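Long-range contact in CBS domain-containing protein (Listeria monocytogenes, PDB 6XNU), which binds the second messenger c-di-AMP, probably through its CBS domains, and controls (p)ppGpp and c-di-AMP homeostasis in the cell: residues M31-G43 against V52-D65. Numbering follows the deposited sequence.
Sequences MISAEKVAHVQLG and VLTKCGYSVIPVLD
Val40 pairs with Val63 and Gln41 with Leu64, setting strand 40-41 parallel to strand 60-64. Val40 N donates to Pro62 O (3.1 Å). Leu64 N returns a nearly straight bond to Val40 O (2.9 Å), and Leu42 N closes the run on Leu64 O. The side chains sort onto two faces. On one, CD1 of Leu64 sits over the centre of the His39 ring, 3.7 Å from the centroid and 11° off the normal, a CH-pi contact in which the leucine crosses the histidine at roughly a right angle. His39 chi1 of 69° places the ring beside Leu64, and the turn about CB-CG presents its face to the methyl. On the other face, the branches of Val40 diverge: CG2 meets Val63 CG2 at 3.6 Å, while CG1 reaches Ile61 CD1 and Val52 CG2 of helix 46-56. Ala38 CB presses against Cys56 CB at 3.3 Å, tighter than normal carbon contact. Tyr58 OH meets Ile32 CD1 at 3.7 Å, the two side chains coming from opposite directions, and Lys36 O lies at the tyrosine ring edge. A water bridges the segments, donating to Lys36 O and accepting from Ala38 N. Further out, Val99 touches Val40 and Val63, and strand 70-75 flanks strand 60-64 opposite strand 40-41. Helix 46-56 is the crossover of this beta-alpha-beta unit, consistent with the first CBS repeat of a CBS pair. Backbone bonds thus fix the strand register, whereas the helix is held by apolar contacts, the water adding a weak bond to Cys56 O; even buried Ala38 O meets carbon, Ile61 CB and Pro62 CD, without a polar partner.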
loop_
_atom_site.group_PDB
_atom_site.type_symbol
_atom_site.label_atom_id
_atom_site.label_comp_id
_atom_site.label_asym_id
_atom_site.label_seq_id
_atom_site.Cartn_x
_atom_site.Cartn_y
_atom_site.Cartn_z
ATOM N N MET A 31 9.318 -11.548 -10.551
ATOM C CA MET A 31 9.917 -10.289 -10.122
ATOM C C MET A 31 9.532 -9.183 -11.090
ATOM O O MET A 31 9.588 -9.365 -12.311
ATOM C CB MET A 31 11.439 -10.410 -10.044
ATOM C CG MET A 31 12.095 -9.147 -9.528
ATOM S SD MET A 31 13.911 -9.209 -9.604
ATOM C CE MET A 31 14.176 -8.987 -11.357
ATOM N N ILE A 32 9.122 -8.046 -10.540
ATOM C CA ILE A 32 8.876 -6.850 -11.340
ATOM C C ILE A 32 10.209 -6.155 -11.563
ATOM O O ILE A 32 10.869 -5.760 -10.598
ATOM C CB ILE A 32 7.875 -5.920 -10.649
ATOM C CG1 ILE A 32 6.534 -6.649 -10.452
ATOM C CG2 ILE A 32 7.674 -4.650 -11.465
ATOM C CD1 ILE A 32 5.662 -5.992 -9.429
ATOM N N SER A 33 10.606 -6.010 -12.826
ATOM C CA SER A 33 11.918 -5.474 -13.179
ATOM C C SER A 33 12.059 -4.032 -12.701
ATOM O O SER A 33 11.097 -3.260 -12.686
ATOM C CB SER A 33 12.121 -5.535 -14.695
ATOM O OG SER A 33 12.199 -6.874 -15.143
ATOM N N ALA A 34 13.298 -3.650 -12.365
ATOM C CA ALA A 34 13.524 -2.351 -11.730
ATOM C C ALA A 34 13.010 -1.179 -12.561
ATOM O O ALA A 34 12.553 -0.178 -11.993
ATOM C CB ALA A 34 15.022 -2.158 -11.452
ATOM N N GLU A 35 13.103 -1.249 -13.889
ATOM C CA GLU A 35 12.692 -0.100 -14.691
ATOM C C GLU A 35 11.182 0.131 -14.674
ATOM O O GLU A 35 10.730 1.199 -15.112
ATOM C CB GLU A 35 13.194 -0.258 -16.126
ATOM C CG GLU A 35 12.418 -1.239 -16.970
ATOM C CD GLU A 35 12.867 -2.682 -16.786
ATOM O OE1 GLU A 35 13.796 -2.937 -15.984
ATOM O OE2 GLU A 35 12.277 -3.568 -17.446
ATOM N N LYS A 36 10.408 -0.812 -14.141
ATOM C CA LYS A 36 8.966 -0.653 -13.965
ATOM C C LYS A 36 8.600 -0.167 -12.571
ATOM O O LYS A 36 7.408 0.024 -12.288
ATOM C CB LYS A 36 8.249 -1.984 -14.244
ATOM C CG LYS A 36 8.436 -2.517 -15.651
ATOM C CD LYS A 36 7.944 -3.959 -15.756
ATOM C CE LYS A 36 7.901 -4.423 -17.196
ATOM N NZ LYS A 36 7.809 -5.908 -17.288
ATOM N N VAL A 37 9.583 0.018 -11.693
ATOM C CA VAL A 37 9.370 0.469 -10.321
ATOM C C VAL A 37 9.916 1.886 -10.220
ATOM O O VAL A 37 11.100 2.117 -10.486
ATOM C CB VAL A 37 10.062 -0.453 -9.303
ATOM C CG1 VAL A 37 9.727 -0.006 -7.881
ATOM C CG2 VAL A 37 9.685 -1.938 -9.525
ATOM N N ALA A 38 9.063 2.841 -9.866
ATOM C CA ALA A 38 9.561 4.192 -9.661
ATOM C C ALA A 38 10.492 4.228 -8.457
ATOM O O ALA A 38 10.376 3.420 -7.527
ATOM C CB ALA A 38 8.405 5.168 -9.461
ATOM N N HIS A 39 11.451 5.154 -8.497
ATOM C CA HIS A 39 12.366 5.346 -7.382
ATOM C C HIS A 39 12.674 6.827 -7.235
ATOM O O HIS A 39 12.387 7.636 -8.119
ATOM C CB HIS A 39 13.674 4.546 -7.560
ATOM C CG HIS A 39 14.557 5.045 -8.665
ATOM N ND1 HIS A 39 14.577 4.472 -9.919
ATOM C CD2 HIS A 39 15.466 6.049 -8.698
ATOM C CE1 HIS A 39 15.458 5.104 -10.677
ATOM N NE2 HIS A 39 16.013 6.066 -9.960
ATOM N N VAL A 40 13.266 7.173 -6.095
ATOM C CA VAL A 40 13.875 8.480 -5.903
ATOM C C VAL A 40 15.353 8.261 -5.595
ATOM O O VAL A 40 15.806 7.134 -5.371
ATOM C CB VAL A 40 13.185 9.292 -4.790
ATOM C CG1 VAL A 40 11.810 9.729 -5.249
ATOM C CG2 VAL A 40 13.080 8.461 -3.526
ATOM N N GLN A 41 16.106 9.358 -5.594
ATOM C CA GLN A 41 17.548 9.328 -5.392
ATOM C C GLN A 41 17.911 10.056 -4.105
ATOM O O GLN A 41 17.248 11.024 -3.723
ATOM C CB GLN A 41 18.293 9.998 -6.560
ATOM C CG GLN A 41 18.016 9.419 -7.933
ATOM C CD GLN A 41 18.427 10.374 -9.038
ATOM O OE1 GLN A 41 18.766 9.961 -10.147
ATOM N NE2 GLN A 41 18.401 11.670 -8.736
ATOM N N LEU A 42 18.982 9.600 -3.443
ATOM C CA LEU A 42 19.533 10.377 -2.337
ATOM C C LEU A 42 19.722 11.825 -2.767
ATOM O O LEU A 42 20.189 12.106 -3.876
ATOM C CB LEU A 42 20.873 9.801 -1.870
ATOM C CG LEU A 42 20.892 8.378 -1.328
ATOM C CD1 LEU A 42 22.327 7.893 -1.128
ATOM C CD2 LEU A 42 20.105 8.275 -0.029
ATOM N N GLY A 43 19.353 12.746 -1.888
ATOM C CA GLY A 43 19.451 14.156 -2.187
ATOM C C GLY A 43 18.216 14.766 -2.815
ATOM O O GLY A 43 18.085 15.996 -2.820
ATOM N N VAL A 52 6.622 11.794 -7.246
ATOM C CA VAL A 52 6.889 10.462 -7.784
ATOM C C VAL A 52 5.934 9.443 -7.179
ATOM O O VAL A 52 5.340 8.619 -7.886
ATOM C CB VAL A 52 8.358 10.064 -7.543
ATOM C CG1 VAL A 52 8.566 8.607 -7.959
ATOM C CG2 VAL A 52 9.289 10.984 -8.298
ATOM N N LEU A 53 5.778 9.474 -5.855
ATOM C CA LEU A 53 4.876 8.534 -5.193
ATOM C C LEU A 53 3.454 8.664 -5.716
ATOM O O LEU A 53 2.764 7.663 -5.913
ATOM C CB LEU A 53 4.887 8.769 -3.687
ATOM C CG LEU A 53 6.033 8.111 -2.924
ATOM C CD1 LEU A 53 6.219 8.873 -1.625
ATOM C CD2 LEU A 53 5.754 6.632 -2.660
ATOM N N THR A 54 2.998 9.893 -5.934
ATOM C CA THR A 54 1.608 10.093 -6.329
ATOM C C THR A 54 1.329 9.533 -7.719
ATOM O O THR A 54 0.261 8.964 -7.958
ATOM C CB THR A 54 1.273 11.576 -6.263
ATOM O OG1 THR A 54 1.449 12.029 -4.914
ATOM C CG2 THR A 54 -0.175 11.824 -6.694
ATOM N N LYS A 55 2.285 9.664 -8.642
ATOM C CA LYS A 55 2.064 9.258 -10.027
ATOM C C LYS A 55 2.365 7.789 -10.296
ATOM O O LYS A 55 1.845 7.239 -11.274
ATOM C CB LYS A 55 2.917 10.114 -10.972
ATOM C CG LYS A 55 2.471 11.564 -11.091
ATOM C CD LYS A 55 1.010 11.652 -11.502
ATOM C CE LYS A 55 0.767 12.837 -12.425
ATOM N NZ LYS A 55 -0.652 12.877 -12.876
ATOM N N CYS A 56 3.172 7.133 -9.458
ATOM C CA CYS A 56 3.782 5.860 -9.824
ATOM C C CYS A 56 2.922 4.629 -9.546
ATOM O O CYS A 56 3.202 3.562 -10.109
ATOM C CB CYS A 56 5.118 5.703 -9.098
ATOM S SG CYS A 56 4.969 5.296 -7.355
ATOM N N GLY A 57 1.902 4.726 -8.696
ATOM C CA GLY A 57 1.076 3.575 -8.395
ATOM C C GLY A 57 1.586 2.656 -7.301
ATOM O O GLY A 57 0.936 1.641 -7.012
ATOM N N TYR A 58 2.730 2.957 -6.696
ATOM C CA TYR A 58 3.231 2.226 -5.542
ATOM C C TYR A 58 3.144 3.118 -4.311
ATOM O O TYR A 58 3.489 4.298 -4.377
ATOM C CB TYR A 58 4.688 1.792 -5.756
ATOM C CG TYR A 58 4.845 0.715 -6.799
ATOM C CD1 TYR A 58 4.607 -0.613 -6.481
ATOM C CD2 TYR A 58 5.223 1.027 -8.100
ATOM C CE1 TYR A 58 4.743 -1.613 -7.430
ATOM C CE2 TYR A 58 5.371 0.027 -9.061
ATOM C CZ TYR A 58 5.122 -1.287 -8.713
ATOM O OH TYR A 58 5.251 -2.302 -9.643
ATOM N N SER A 59 2.712 2.549 -3.181
ATOM C CA SER A 59 2.642 3.337 -1.952
ATOM C C SER A 59 3.992 3.465 -1.250
ATOM O O SER A 59 4.171 4.376 -0.433
ATOM C CB SER A 59 1.603 2.744 -0.998
ATOM O OG SER A 59 2.062 1.555 -0.401
ATOM N N VAL A 60 4.932 2.575 -1.541
ATOM C CA VAL A 60 6.295 2.629 -1.022
ATOM C C VAL A 60 7.230 2.437 -2.203
ATOM O O VAL A 60 7.009 1.533 -3.016
ATOM C CB VAL A 60 6.550 1.542 0.041
ATOM C CG1 VAL A 60 7.997 1.582 0.517
ATOM C CG2 VAL A 60 5.596 1.685 1.219
ATOM N N ILE A 61 8.268 3.272 -2.299
ATOM C CA ILE A 61 9.211 3.165 -3.415
ATOM C C ILE A 61 10.640 3.128 -2.902
ATOM O O ILE A 61 10.934 3.632 -1.808
ATOM C CB ILE A 61 9.041 4.307 -4.433
ATOM C CG1 ILE A 61 9.280 5.678 -3.787
ATOM C CG2 ILE A 61 7.671 4.234 -5.110
ATOM C CD1 ILE A 61 9.181 6.862 -4.759
ATOM N N PRO A 62 11.556 2.548 -3.663
ATOM C CA PRO A 62 12.956 2.498 -3.234
ATOM C C PRO A 62 13.644 3.843 -3.380
ATOM O O PRO A 62 13.287 4.676 -4.218
ATOM C CB PRO A 62 13.574 1.454 -4.173
ATOM C CG PRO A 62 12.662 1.412 -5.360
ATOM C CD PRO A 62 11.284 1.659 -4.807
ATOM N N VAL A 63 14.651 4.041 -2.535
ATOM C CA VAL A 63 15.556 5.177 -2.628
ATOM C C VAL A 63 16.915 4.629 -3.039
ATOM O O VAL A 63 17.463 3.758 -2.357
ATOM C CB VAL A 63 15.648 5.943 -1.300
ATOM C CG1 VAL A 63 16.549 7.138 -1.455
ATOM C CG2 VAL A 63 14.268 6.377 -0.827
ATOM N N LEU A 64 17.434 5.114 -4.164
ATOM C CA LEU A 64 18.686 4.651 -4.744
ATOM C C LEU A 64 19.739 5.746 -4.676
ATOM O O LEU A 64 19.426 6.925 -4.490
ATOM C CB LEU A 64 18.493 4.235 -6.205
ATOM C CG LEU A 64 17.355 3.252 -6.486
ATOM C CD1 LEU A 64 17.383 2.862 -7.964
ATOM C CD2 LEU A 64 17.465 2.047 -5.578
ATOM N N ASP A 65 20.998 5.349 -4.849
ATOM C CA ASP A 65 22.053 6.331 -5.042
ATOM C C ASP A 65 22.357 6.473 -6.537
ATOM O O ASP A 65 21.676 5.908 -7.390
ATOM C CB ASP A 65 23.286 5.968 -4.199
ATOM C CG ASP A 65 23.940 4.655 -4.602
ATOM O OD1 ASP A 65 23.756 4.171 -5.745
ATOM O OD2 ASP A 65 24.679 4.101 -3.755
HETATM O O HOH W 1 6.294 2.451 -10.973
#